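Local coordinates for glycosyl hydrolase family 2, TIM barrel domain protein (Faecalibacterium prausnitzii A2-165, PDB 6ED2), which probably hydrolyses beta-glucuronides to release glucuronic acid, as a bacterial beta-glucuronidase of glycosyl hydrolase family 2 from the human gut, at residues Gly60-Leu65 with Arg122-Gly127; Asp92-Thr97 with Ser157-Asn162; Thr215-Thr220 with Asp293-Arg298; Gly223-Tyr228 with Thr258-Asn263. One frame throughout, in Å; residues are numbered along the deposited sequence.

Contact 1: Gly60-Leu65 with Arg122-Gly127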
# COMPACT_ATOMS: atom_id res chain seq x y z
N GLY A 60 -13.65 -34.28 -33.68
CA GLY A 60 -13.36 -35.44 -32.86
C GLY A 60 -12.66 -35.18 -31.55
O GLY A 60 -12.06 -36.12 -30.99
N TRP A 61 -12.72 -33.96 -31.02
CA TRP A 61 -12.04 -33.65 -29.75
C TRP A 61 -12.60 -34.43 -28.57
O TRP A 61 -11.90 -34.60 -27.57
CB TRP A 61 -12.14 -32.15 -29.43
CG TRP A 61 -11.39 -31.25 -30.35
CD1 TRP A 61 -10.98 -31.53 -31.62
CD2 TRP A 61 -10.97 -29.91 -30.07
NE1 TRP A 61 -10.32 -30.44 -32.15
CE2 TRP A 61 -10.30 -29.43 -31.22
CE3 TRP A 61 -11.09 -29.06 -28.96
CZ2 TRP A 61 -9.76 -28.15 -31.29
CZ3 TRP A 61 -10.56 -27.78 -29.03
CH2 TRP A 61 -9.89 -27.34 -30.19
N ALA A 62 -13.86 -34.87 -28.65
CA ALA A 62 -14.40 -35.68 -27.56
C ALA A 62 -13.69 -37.03 -27.44
O ALA A 62 -13.75 -37.66 -26.38
CB ALA A 62 -15.90 -35.90 -27.76
N LEU A 63 -13.02 -37.48 -28.51
CA LEU A 63 -12.24 -38.71 -28.49
C LEU A 63 -10.80 -38.46 -28.06
O LEU A 63 -10.22 -39.28 -27.34
CB LEU A 63 -12.26 -39.38 -29.86
CG LEU A 63 -13.63 -39.90 -30.30
CD1 LEU A 63 -13.68 -40.08 -31.81
CD2 LEU A 63 -13.93 -41.19 -29.58
N ASP A 64 -10.20 -37.35 -28.49
CA ASP A 64 -9.00 -36.83 -27.84
C ASP A 64 -8.79 -35.38 -28.25
O ASP A 64 -9.01 -35.01 -29.40
CB ASP A 64 -7.73 -37.64 -28.17
CG ASP A 64 -6.82 -37.84 -26.93
OD1 ASP A 64 -6.74 -38.99 -26.44
OD2 ASP A 64 -6.21 -36.86 -26.44
N LEU A 65 -8.36 -34.57 -27.28
CA LEU A 65 -7.95 -33.21 -27.56
C LEU A 65 -6.65 -33.24 -28.35
O LEU A 65 -5.67 -33.82 -27.87
CB LEU A 65 -7.76 -32.44 -26.25
CG LEU A 65 -9.03 -32.10 -25.48
CD1 LEU A 65 -8.68 -31.33 -24.22
CD2 LEU A 65 -9.97 -31.32 -26.39
N ARG A 122 -21.79 -29.69 -22.41
CA ARG A 122 -22.11 -30.93 -23.10
C ARG A 122 -21.07 -31.96 -22.68
O ARG A 122 -19.86 -31.74 -22.87
CB ARG A 122 -22.13 -30.75 -24.62
CG ARG A 122 -23.19 -29.75 -25.09
CD ARG A 122 -23.07 -29.44 -26.56
NE ARG A 122 -23.21 -30.64 -27.39
CZ ARG A 122 -22.96 -30.65 -28.69
NH1 ARG A 122 -22.55 -29.53 -29.30
NH2 ARG A 122 -23.10 -31.77 -29.39
N VAL A 123 -21.52 -33.07 -22.12
CA VAL A 123 -20.64 -34.08 -21.54
C VAL A 123 -20.60 -35.29 -22.47
O VAL A 123 -21.64 -35.80 -22.88
CB VAL A 123 -21.10 -34.46 -20.13
CG1 VAL A 123 -20.23 -35.59 -19.57
CG2 VAL A 123 -21.06 -33.23 -19.24
N PHE A 124 -19.39 -35.74 -22.78
CA PHE A 124 -19.15 -36.93 -23.57
C PHE A 124 -18.35 -37.93 -22.73
O PHE A 124 -17.41 -37.54 -22.02
CB PHE A 124 -18.38 -36.61 -24.85
CG PHE A 124 -19.04 -35.56 -25.70
CD1 PHE A 124 -19.79 -35.92 -26.81
CD2 PHE A 124 -18.90 -34.21 -25.40
CE1 PHE A 124 -20.40 -34.94 -27.59
CE2 PHE A 124 -19.51 -33.24 -26.17
CZ PHE A 124 -20.26 -33.61 -27.27
N VAL A 125 -18.73 -39.20 -22.81
CA VAL A 125 -17.95 -40.28 -22.25
C VAL A 125 -17.61 -41.24 -23.39
O VAL A 125 -18.50 -41.70 -24.11
CB VAL A 125 -18.69 -40.98 -21.10
CG1 VAL A 125 -18.03 -42.30 -20.74
CG2 VAL A 125 -18.71 -40.06 -19.90
N ASN A 126 -16.31 -41.51 -23.57
CA ASN A 126 -15.83 -42.31 -24.69
C ASN A 126 -16.42 -41.83 -26.01
O ASN A 126 -16.85 -42.62 -26.84
CB ASN A 126 -16.13 -43.80 -24.48
CG ASN A 126 -15.52 -44.32 -23.20
OD1 ASN A 126 -14.41 -43.92 -22.82
ND2 ASN A 126 -16.25 -45.19 -22.50
N GLY A 127 -16.46 -40.51 -26.18
CA GLY A 127 -16.91 -39.94 -27.43
C GLY A 127 -18.41 -39.83 -27.61
O GLY A 127 -18.84 -39.25 -28.61
O HOH W 1 -15.36 -38.63 -24.47

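Contact 2: Asp92-Thr97 with Ser157-Asn162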
# COMPACT_ATOMS: atom_id res chain seq x y z
N ASP A 92 -16.37 -21.43 -26.57
CA ASP A 92 -16.28 -22.85 -26.27
C ASP A 92 -14.89 -23.21 -25.73
O ASP A 92 -13.87 -22.74 -26.25
CB ASP A 92 -16.52 -23.68 -27.54
CG ASP A 92 -17.97 -23.74 -27.97
OD1 ASP A 92 -18.89 -23.40 -27.18
OD2 ASP A 92 -18.19 -24.15 -29.13
N PHE A 93 -14.86 -24.07 -24.71
CA PHE A 93 -13.61 -24.60 -24.18
C PHE A 93 -13.86 -26.01 -23.65
O PHE A 93 -14.98 -26.36 -23.25
CB PHE A 93 -13.01 -23.70 -23.07
CG PHE A 93 -14.00 -23.30 -21.99
CD1 PHE A 93 -14.07 -24.01 -20.80
CD2 PHE A 93 -14.86 -22.21 -22.18
CE1 PHE A 93 -14.97 -23.67 -19.80
CE2 PHE A 93 -15.77 -21.84 -21.18
CZ PHE A 93 -15.82 -22.58 -19.98
N TRP A 94 -12.80 -26.82 -23.61
CA TRP A 94 -12.91 -28.25 -23.33
C TRP A 94 -12.09 -28.65 -22.11
O TRP A 94 -10.94 -28.22 -21.94
CB TRP A 94 -12.43 -29.09 -24.52
CG TRP A 94 -13.25 -28.97 -25.78
CD1 TRP A 94 -13.27 -27.93 -26.65
CD2 TRP A 94 -14.12 -29.97 -26.33
NE1 TRP A 94 -14.10 -28.21 -27.71
CE2 TRP A 94 -14.65 -29.46 -27.53
CE3 TRP A 94 -14.52 -31.24 -25.91
CZ2 TRP A 94 -15.55 -30.17 -28.32
CZ3 TRP A 94 -15.41 -31.96 -26.69
CH2 TRP A 94 -15.92 -31.42 -27.88
N TYR A 95 -12.70 -29.48 -21.27
CA TYR A 95 -12.03 -30.19 -20.19
C TYR A 95 -12.02 -31.68 -20.52
O TYR A 95 -12.96 -32.20 -21.13
CB TYR A 95 -12.74 -29.96 -18.86
CG TYR A 95 -12.49 -28.64 -18.20
CD1 TYR A 95 -11.64 -28.55 -17.10
CD2 TYR A 95 -13.13 -27.47 -18.63
CE1 TYR A 95 -11.41 -27.35 -16.47
CE2 TYR A 95 -12.90 -26.25 -18.00
CZ TYR A 95 -12.03 -26.19 -16.92
OH TYR A 95 -11.78 -24.99 -16.28
N GLU A 96 -10.96 -32.37 -20.10
CA GLU A 96 -10.84 -33.78 -20.41
C GLU A 96 -10.09 -34.47 -19.27
O GLU A 96 -9.10 -33.95 -18.77
CB GLU A 96 -10.10 -34.01 -21.73
CG GLU A 96 -10.03 -35.47 -22.17
CD GLU A 96 -8.93 -35.73 -23.21
OE1 GLU A 96 -9.07 -35.30 -24.37
OE2 GLU A 96 -7.92 -36.38 -22.85
N THR A 97 -10.59 -35.63 -18.86
CA THR A 97 -9.86 -36.47 -17.93
C THR A 97 -10.23 -37.92 -18.21
O THR A 97 -10.92 -38.23 -19.18
CB THR A 97 -10.11 -36.05 -16.48
OG1 THR A 97 -9.25 -36.81 -15.63
CG2 THR A 97 -11.57 -36.26 -16.06
N SER A 157 -14.98 -36.09 -21.47
CA SER A 157 -14.77 -34.81 -22.14
C SER A 157 -15.95 -33.90 -21.87
O SER A 157 -17.11 -34.31 -22.00
CB SER A 157 -14.60 -34.99 -23.65
OG SER A 157 -13.71 -36.06 -23.91
N VAL A 158 -15.66 -32.65 -21.51
CA VAL A 158 -16.70 -31.66 -21.25
C VAL A 158 -16.49 -30.50 -22.20
O VAL A 158 -15.44 -29.85 -22.19
CB VAL A 158 -16.70 -31.19 -19.78
CG1 VAL A 158 -17.79 -30.15 -19.56
CG2 VAL A 158 -16.89 -32.37 -18.85
N LEU A 159 -17.49 -30.26 -23.05
CA LEU A 159 -17.53 -29.07 -23.89
C LEU A 159 -18.34 -28.02 -23.13
O LEU A 159 -19.56 -28.18 -22.94
CB LEU A 159 -18.14 -29.38 -25.25
CG LEU A 159 -18.54 -28.17 -26.09
CD1 LEU A 159 -17.37 -27.21 -26.26
CD2 LEU A 159 -19.08 -28.62 -27.45
N ALA A 160 -17.67 -26.98 -22.66
CA ALA A 160 -18.31 -25.92 -21.91
C ALA A 160 -18.28 -24.63 -22.71
O ALA A 160 -17.55 -24.49 -23.70
CB ALA A 160 -17.64 -25.75 -20.54
N ASN A 161 -19.11 -23.67 -22.29
CA ASN A 161 -19.24 -22.40 -22.98
C ASN A 161 -19.57 -21.33 -21.93
O ASN A 161 -20.31 -21.60 -20.98
CB ASN A 161 -20.34 -22.48 -24.06
CG ASN A 161 -20.47 -21.19 -24.86
OD1 ASN A 161 -21.12 -20.25 -24.42
ND2 ASN A 161 -19.84 -21.14 -26.02
N ASN A 162 -19.00 -20.13 -22.09
CA ASN A 162 -19.23 -19.08 -21.11
C ASN A 162 -19.79 -17.81 -21.74
O ASN A 162 -19.70 -16.72 -21.15
CB ASN A 162 -17.94 -18.76 -20.35
CG ASN A 162 -16.86 -18.19 -21.24
OD1 ASN A 162 -16.98 -18.20 -22.47
ND2 ASN A 162 -15.79 -17.68 -20.63
O HOH W 2 -11.53 -34.90 -25.00

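Contact 3: Thr215-Thr220 with Asp293-Arg298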
# COMPACT_ATOMS: atom_id res chain seq x y z
N THR A 215 -38.39 -32.25 4.22
CA THR A 215 -38.70 -32.15 5.64
C THR A 215 -39.42 -30.83 5.91
O THR A 215 -39.18 -29.82 5.23
CB THR A 215 -37.43 -32.23 6.54
OG1 THR A 215 -36.47 -31.24 6.14
CG2 THR A 215 -36.80 -33.61 6.48
N ARG A 216 -40.33 -30.87 6.90
CA ARG A 216 -41.02 -29.74 7.52
C ARG A 216 -40.91 -29.93 9.02
O ARG A 216 -40.95 -31.05 9.51
CB ARG A 216 -42.54 -29.65 7.18
CG ARG A 216 -42.90 -29.41 5.74
CD ARG A 216 -44.25 -30.06 5.34
NE ARG A 216 -44.29 -30.34 3.89
CZ ARG A 216 -44.49 -31.54 3.33
NH1 ARG A 216 -44.69 -32.61 4.09
NH2 ARG A 216 -44.49 -31.68 2.01
N TYR A 217 -40.83 -28.83 9.75
CA TYR A 217 -40.57 -28.91 11.18
C TYR A 217 -41.68 -28.24 11.98
O TYR A 217 -42.30 -27.27 11.53
CB TYR A 217 -39.20 -28.28 11.52
CG TYR A 217 -38.09 -28.95 10.74
CD1 TYR A 217 -37.40 -30.05 11.26
CD2 TYR A 217 -37.79 -28.55 9.45
CE1 TYR A 217 -36.42 -30.68 10.54
CE2 TYR A 217 -36.81 -29.19 8.71
CZ TYR A 217 -36.12 -30.25 9.27
OH TYR A 217 -35.16 -30.88 8.54
N ARG A 218 -41.91 -28.78 13.17
CA ARG A 218 -42.95 -28.31 14.06
C ARG A 218 -42.46 -28.52 15.49
O ARG A 218 -42.01 -29.62 15.84
CB ARG A 218 -44.25 -29.07 13.79
CG ARG A 218 -45.40 -28.78 14.71
CD ARG A 218 -46.69 -29.47 14.18
NE ARG A 218 -46.46 -30.89 13.86
CZ ARG A 218 -46.47 -31.42 12.63
NH1 ARG A 218 -46.25 -32.72 12.46
NH2 ARG A 218 -46.71 -30.65 11.57
N LEU A 219 -42.52 -27.47 16.30
CA LEU A 219 -42.15 -27.57 17.70
C LEU A 219 -43.39 -27.91 18.54
O LEU A 219 -44.48 -27.41 18.28
CB LEU A 219 -41.52 -26.27 18.19
CG LEU A 219 -40.39 -25.72 17.31
CD1 LEU A 219 -39.72 -24.53 17.97
CD2 LEU A 219 -39.37 -26.79 16.96
N THR A 220 -43.20 -28.78 19.53
CA THR A 220 -44.29 -29.22 20.40
C THR A 220 -43.90 -28.96 21.85
O THR A 220 -42.80 -28.47 22.13
CB THR A 220 -44.62 -30.70 20.18
OG1 THR A 220 -43.52 -31.51 20.63
CG2 THR A 220 -44.87 -30.97 18.70
N ASP A 293 -27.79 -38.16 5.56
CA ASP A 293 -27.70 -36.71 5.56
C ASP A 293 -27.78 -36.26 7.01
O ASP A 293 -27.96 -37.06 7.93
CB ASP A 293 -28.80 -36.09 4.68
CG ASP A 293 -28.43 -34.71 4.14
OD1 ASP A 293 -27.40 -34.12 4.58
OD2 ASP A 293 -29.19 -34.20 3.28
N ARG A 294 -27.59 -34.96 7.20
CA ARG A 294 -27.70 -34.35 8.51
C ARG A 294 -28.69 -33.20 8.40
O ARG A 294 -28.65 -32.44 7.43
CB ARG A 294 -26.35 -33.87 9.00
CG ARG A 294 -25.34 -34.99 9.01
CD ARG A 294 -23.96 -34.48 9.33
NE ARG A 294 -23.79 -34.20 10.75
CZ ARG A 294 -23.03 -33.20 11.21
NH1 ARG A 294 -22.41 -32.39 10.34
NH2 ARG A 294 -22.92 -33.01 12.52
N ILE A 295 -29.59 -33.10 9.38
CA ILE A 295 -30.64 -32.11 9.36
C ILE A 295 -30.68 -31.41 10.71
O ILE A 295 -30.26 -31.96 11.74
CB ILE A 295 -32.02 -32.72 9.05
CG1 ILE A 295 -32.41 -33.70 10.15
CG2 ILE A 295 -32.03 -33.38 7.70
CD1 ILE A 295 -33.68 -34.50 9.84
N GLY A 296 -31.18 -30.20 10.71
CA GLY A 296 -31.37 -29.43 11.93
C GLY A 296 -32.85 -29.20 12.14
O GLY A 296 -33.60 -28.97 11.19
N ILE A 297 -33.27 -29.27 13.40
CA ILE A 297 -34.67 -29.10 13.77
C ILE A 297 -34.87 -27.63 14.13
O ILE A 297 -34.43 -27.16 15.18
CB ILE A 297 -35.05 -30.02 14.94
CG1 ILE A 297 -34.82 -31.48 14.56
CG2 ILE A 297 -36.51 -29.82 15.31
CD1 ILE A 297 -35.23 -32.45 15.66
N ARG A 298 -35.54 -26.90 13.24
CA ARG A 298 -35.79 -25.49 13.46
C ARG A 298 -36.96 -25.05 12.59
O ARG A 298 -37.14 -25.56 11.48
CB ARG A 298 -34.55 -24.64 13.15
CG ARG A 298 -34.13 -24.68 11.68
CD ARG A 298 -34.69 -23.50 10.89
NE ARG A 298 -34.41 -23.54 9.45
CZ ARG A 298 -35.20 -24.11 8.55
NH1 ARG A 298 -36.32 -24.72 8.96
NH2 ARG A 298 -34.88 -24.09 7.26
O HOH W 3 -32.64 -29.51 8.22

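Contact 4: Gly223-Tyr228 with Thr258-Asn263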
# COMPACT_ATOMS: atom_id res chain seq x y z
N GLY A 223 -41.17 -31.65 22.53
CA GLY A 223 -40.06 -31.79 21.61
C GLY A 223 -40.38 -31.22 20.25
O GLY A 223 -40.74 -30.05 20.12
N ALA A 224 -40.26 -32.05 19.22
CA ALA A 224 -40.49 -31.58 17.87
C ALA A 224 -40.96 -32.74 17.01
O ALA A 224 -40.81 -33.91 17.37
CB ALA A 224 -39.22 -30.96 17.28
N GLU A 225 -41.53 -32.39 15.87
CA GLU A 225 -41.95 -33.36 14.87
C GLU A 225 -41.43 -32.94 13.51
O GLU A 225 -41.43 -31.76 13.17
CB GLU A 225 -43.48 -33.49 14.83
CG GLU A 225 -44.10 -33.72 16.19
CD GLU A 225 -45.55 -34.11 16.11
OE1 GLU A 225 -46.02 -34.82 17.03
OE2 GLU A 225 -46.22 -33.70 15.14
N ILE A 226 -40.99 -33.92 12.73
CA ILE A 226 -40.50 -33.71 11.38
C ILE A 226 -41.41 -34.50 10.46
O ILE A 226 -41.43 -35.74 10.53
CB ILE A 226 -39.04 -34.17 11.21
CG1 ILE A 226 -38.14 -33.60 12.31
CG2 ILE A 226 -38.56 -33.79 9.82
CD1 ILE A 226 -36.76 -34.29 12.41
N ASP A 227 -42.16 -33.80 9.61
CA ASP A 227 -42.88 -34.45 8.52
C ASP A 227 -41.94 -34.58 7.33
O ASP A 227 -41.29 -33.61 6.93
CB ASP A 227 -44.13 -33.66 8.10
CG ASP A 227 -45.15 -33.50 9.23
OD1 ASP A 227 -45.19 -34.33 10.17
OD2 ASP A 227 -45.93 -32.53 9.16
N TYR A 228 -41.88 -35.78 6.76
CA TYR A 228 -40.96 -36.05 5.69
C TYR A 228 -41.72 -36.64 4.52
O TYR A 228 -42.78 -37.26 4.69
CB TYR A 228 -39.83 -37.01 6.15
CG TYR A 228 -40.29 -38.43 6.37
CD1 TYR A 228 -40.40 -39.32 5.31
CD2 TYR A 228 -40.62 -38.90 7.63
CE1 TYR A 228 -40.83 -40.61 5.49
CE2 TYR A 228 -41.04 -40.21 7.82
CZ TYR A 228 -41.15 -41.05 6.74
OH TYR A 228 -41.57 -42.37 6.89
N THR A 258 -43.98 -39.03 9.88
CA THR A 258 -43.60 -38.04 10.88
C THR A 258 -42.57 -38.67 11.79
O THR A 258 -42.76 -39.79 12.28
CB THR A 258 -44.83 -37.57 11.67
OG1 THR A 258 -45.76 -36.97 10.75
CG2 THR A 258 -44.44 -36.55 12.73
N LEU A 259 -41.45 -37.97 12.01
CA LEU A 259 -40.49 -38.38 13.03
C LEU A 259 -40.77 -37.56 14.28
O LEU A 259 -40.78 -36.33 14.24
CB LEU A 259 -39.05 -38.18 12.55
CG LEU A 259 -38.72 -38.88 11.22
CD1 LEU A 259 -37.50 -38.26 10.58
CD2 LEU A 259 -38.55 -40.40 11.42
N VAL A 260 -41.04 -38.25 15.38
CA VAL A 260 -41.30 -37.60 16.67
C VAL A 260 -40.00 -37.61 17.45
O VAL A 260 -39.45 -38.69 17.73
CB VAL A 260 -42.42 -38.32 17.44
CG1 VAL A 260 -42.68 -37.66 18.77
CG2 VAL A 260 -43.68 -38.36 16.60
N VAL A 261 -39.50 -36.43 17.82
CA VAL A 261 -38.22 -36.31 18.51
C VAL A 261 -38.48 -35.68 19.88
O VAL A 261 -38.60 -34.45 20.00
CB VAL A 261 -37.19 -35.49 17.72
CG1 VAL A 261 -35.86 -35.50 18.43
CG2 VAL A 261 -37.05 -36.05 16.31
N LYS A 262 -38.53 -36.51 20.91
CA LYS A 262 -38.78 -36.02 22.26
C LYS A 262 -37.56 -35.28 22.79
O LYS A 262 -36.42 -35.72 22.61
CB LYS A 262 -39.15 -37.19 23.18
CG LYS A 262 -39.78 -36.76 24.49
CD LYS A 262 -40.14 -37.97 25.34
CE LYS A 262 -40.09 -37.65 26.83
NZ LYS A 262 -40.26 -38.88 27.65
N ASN A 263 -37.81 -34.14 23.44
CA ASN A 263 -36.73 -33.29 23.96
C ASN A 263 -35.74 -32.95 22.85
O ASN A 263 -34.52 -32.95 23.06
CB ASN A 263 -36.02 -33.95 25.14
CG ASN A 263 -36.97 -34.30 26.26
OD1 ASN A 263 -37.71 -33.45 26.75
ND2 ASN A 263 -36.96 -35.56 26.68

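Contact 1: Gly60-Leu65 with Arg122-Gly127
L63 and G127 bring the two backbones nearest, their CA atoms 4.9 Å apart, where an irregular loop turn meets the end of a strand. The loop leaves helix 56-59 through a Schellman motif at G60, and residues 61-63 keep helical angles. The opposing strand 120-125 turns at N126-G127, whose positive phi values make a type I' turn leading into strand 128-134. Between the backbones a water receives the N-H of G127 (N to water 2.8 Å) and donates to A62 O (2.7 Å), which also accepts from S157 OG. The methyl of A62 stands over one face of the F124 ring, CB 4.2 Å from its centroid and 27° off the normal, a CH-pi contact. With CG anti to the carbonyl carbon (chi1 -55°) the ring is carried to the loop, and chi2 near -100° turns its face to A62. At the turn, L63 CD2 rests against G127 CA at 3.9 Å. N126 faces elsewhere, its amide bonded to N154, I147 and K155. This lays a connecting loop of the sugar-binding domain against a sheet strand. No direct hydrogen bond joins the segments: the loop is held by apolar touch at two places and by a shared water.

Contact 2: Asp92-Thr97 with Ser157-Asn162
W94 lies flat over L159: the leucine CB sits 3.9 Å from the centroid of the six-membered ring and only 4° off its normal, a CH-pi contact, while L159 CD1 reaches under the pyrrole side, 3.7 Å from NE1. With L159 CG anti to the backbone N (chi1 166°), both methyls are carried along the indole, which the leucine crosses at a slant. The indole N-H is taken by D51, and V57 of helix 56-59 packs on both residues. An alanine in place of W94 would probably leave L159 without the ring over it, open a gap towards V57 and deprive D51 of its indole donor. These residues share a face with D92, N161, E96 and S157 on two neighbouring antiparallel strands in the large sheet of the sugar-binding domain. F93 and Y95 pair with A160 and V158 in hydrogen-bonded positions, giving four backbone bonds, among them A160 N to F93 O at 2.8 Å. On that other face the F93 ring lies with CE1 3.5 Å from A160 CB, its plane steep to the N162 amide (75°), and its edge meets that of Y95 in plane. At the strand end, N161 ND2 donates to D92 OD1 (2.7 Å) from above the carboxylate plane, the two flat groups being nearly perpendicular. D92 OD2 is taken by S54. At the opposite end, a water donates to E96 OE1 (2.6 Å) and S157 OG (2.7 Å), whose direct partners are L65 N and A62 O respectively.

Contact 3: Thr215-Thr220 with Asp293-Arg298
Y217 lays one face of its ring over the carbonyl of G296, with O 3.4 Å from CE1. The ring base approaches another carbonyl, R298 O, 3.4 Å from Y217 CB, while I297 CA lies 3.8 Å from CD1. With CG anti to the carbonyl carbon (chi1 -57°), the phenol extends along residues 295-298, its hydroxyl 3.7 Å from I295 CB. Y217 OH is 2.9 Å from a water to which it is hydrogen-bonded; the same water accepts the N-H of G296. T215 OG1 is 2.8 Å from Y217 OH. Y217, on strand 210-219 of the three-stranded sheet, packs on the chain as it leaves strand 286-295 of the four-stranded sheet, in the immunoglobulin-like sandwich. A valine here would probably leave the water on G296 N without its phenolic partner and uncover the G296 carbonyl. The guanidinium of R298, its chain bent at chi2, stands steeply to the tyrosine ring, the planes 81° apart, with NH1 4.1 Å from Y217 CD2. Its donors are used elsewhere, NE by P431 O and NH1 by Q466 OE1; the NE2 of Q466 donates to T215 O, and the same side chain touches Y217.

Contact 4: Gly223-Tyr228 with Thr258-Asn263
Four backbone hydrogen bonds tie the strands, two between A224 and V261 and two between I226 and L259. The I226-L259 pair is the tighter, with L259 N to I226 O at 2.7 Å; A224 N reaches V261 O at 3.0 Å and is more bent (149°). CA-H...O contacts fill the intervening positions, among them T258 CA to I226 O (3.2 Å). At the end G223 passes close under V261 O, where a side chain would collide with that oxygen. These strands are neighbours in the antiparallel three-stranded sheet of the immunoglobulin-like sandwich, 256-262 being outermost within the chain. Apolar contacts towards the other sheet set I226 CD1 4.3 Å from V261 CG2 and Y228 CD2 4.1 Å from L259 CG, the last two side chains crossing at about a right angle. V240, between the magnesium ligands T239 and E241, packs on Y228 and L259. On the outer face T258 CG2 leans on E225 CB (3.8 Å). In polar contact there, T258 OG1, anti to its carbonyl carbon (chi1 -61°), lies beside the D227 carboxylate and donates to OD1 (2.8 Å) on the anti side, 34° out of plane. R218 forms salt bridges with both E225 and D227.

Contacts 1 and 2 lie in the sugar-binding domain and meet directly, strand 120-125 bonding to strand 152-161 and W61 packing on W94. Contact 2 is the buried strand pair, built on regular backbone bonds; contact 1, partly buried, adds a loop through water and apolar touches. Contacts 3 and 4, about 40 to 49 Å from the first pair between centres, share the immunoglobulin-like domain through neighbouring strands 210-219 and 223-232, contact 4 nested within the chain loop that contact 3 closes. Contact 4 runs within one sheet and is partly exposed, with charged groups outside; contact 3 is buried and sets a tyrosine of one sheet against a strand end of the other and the chain that follows, without direct hydrogen bonds.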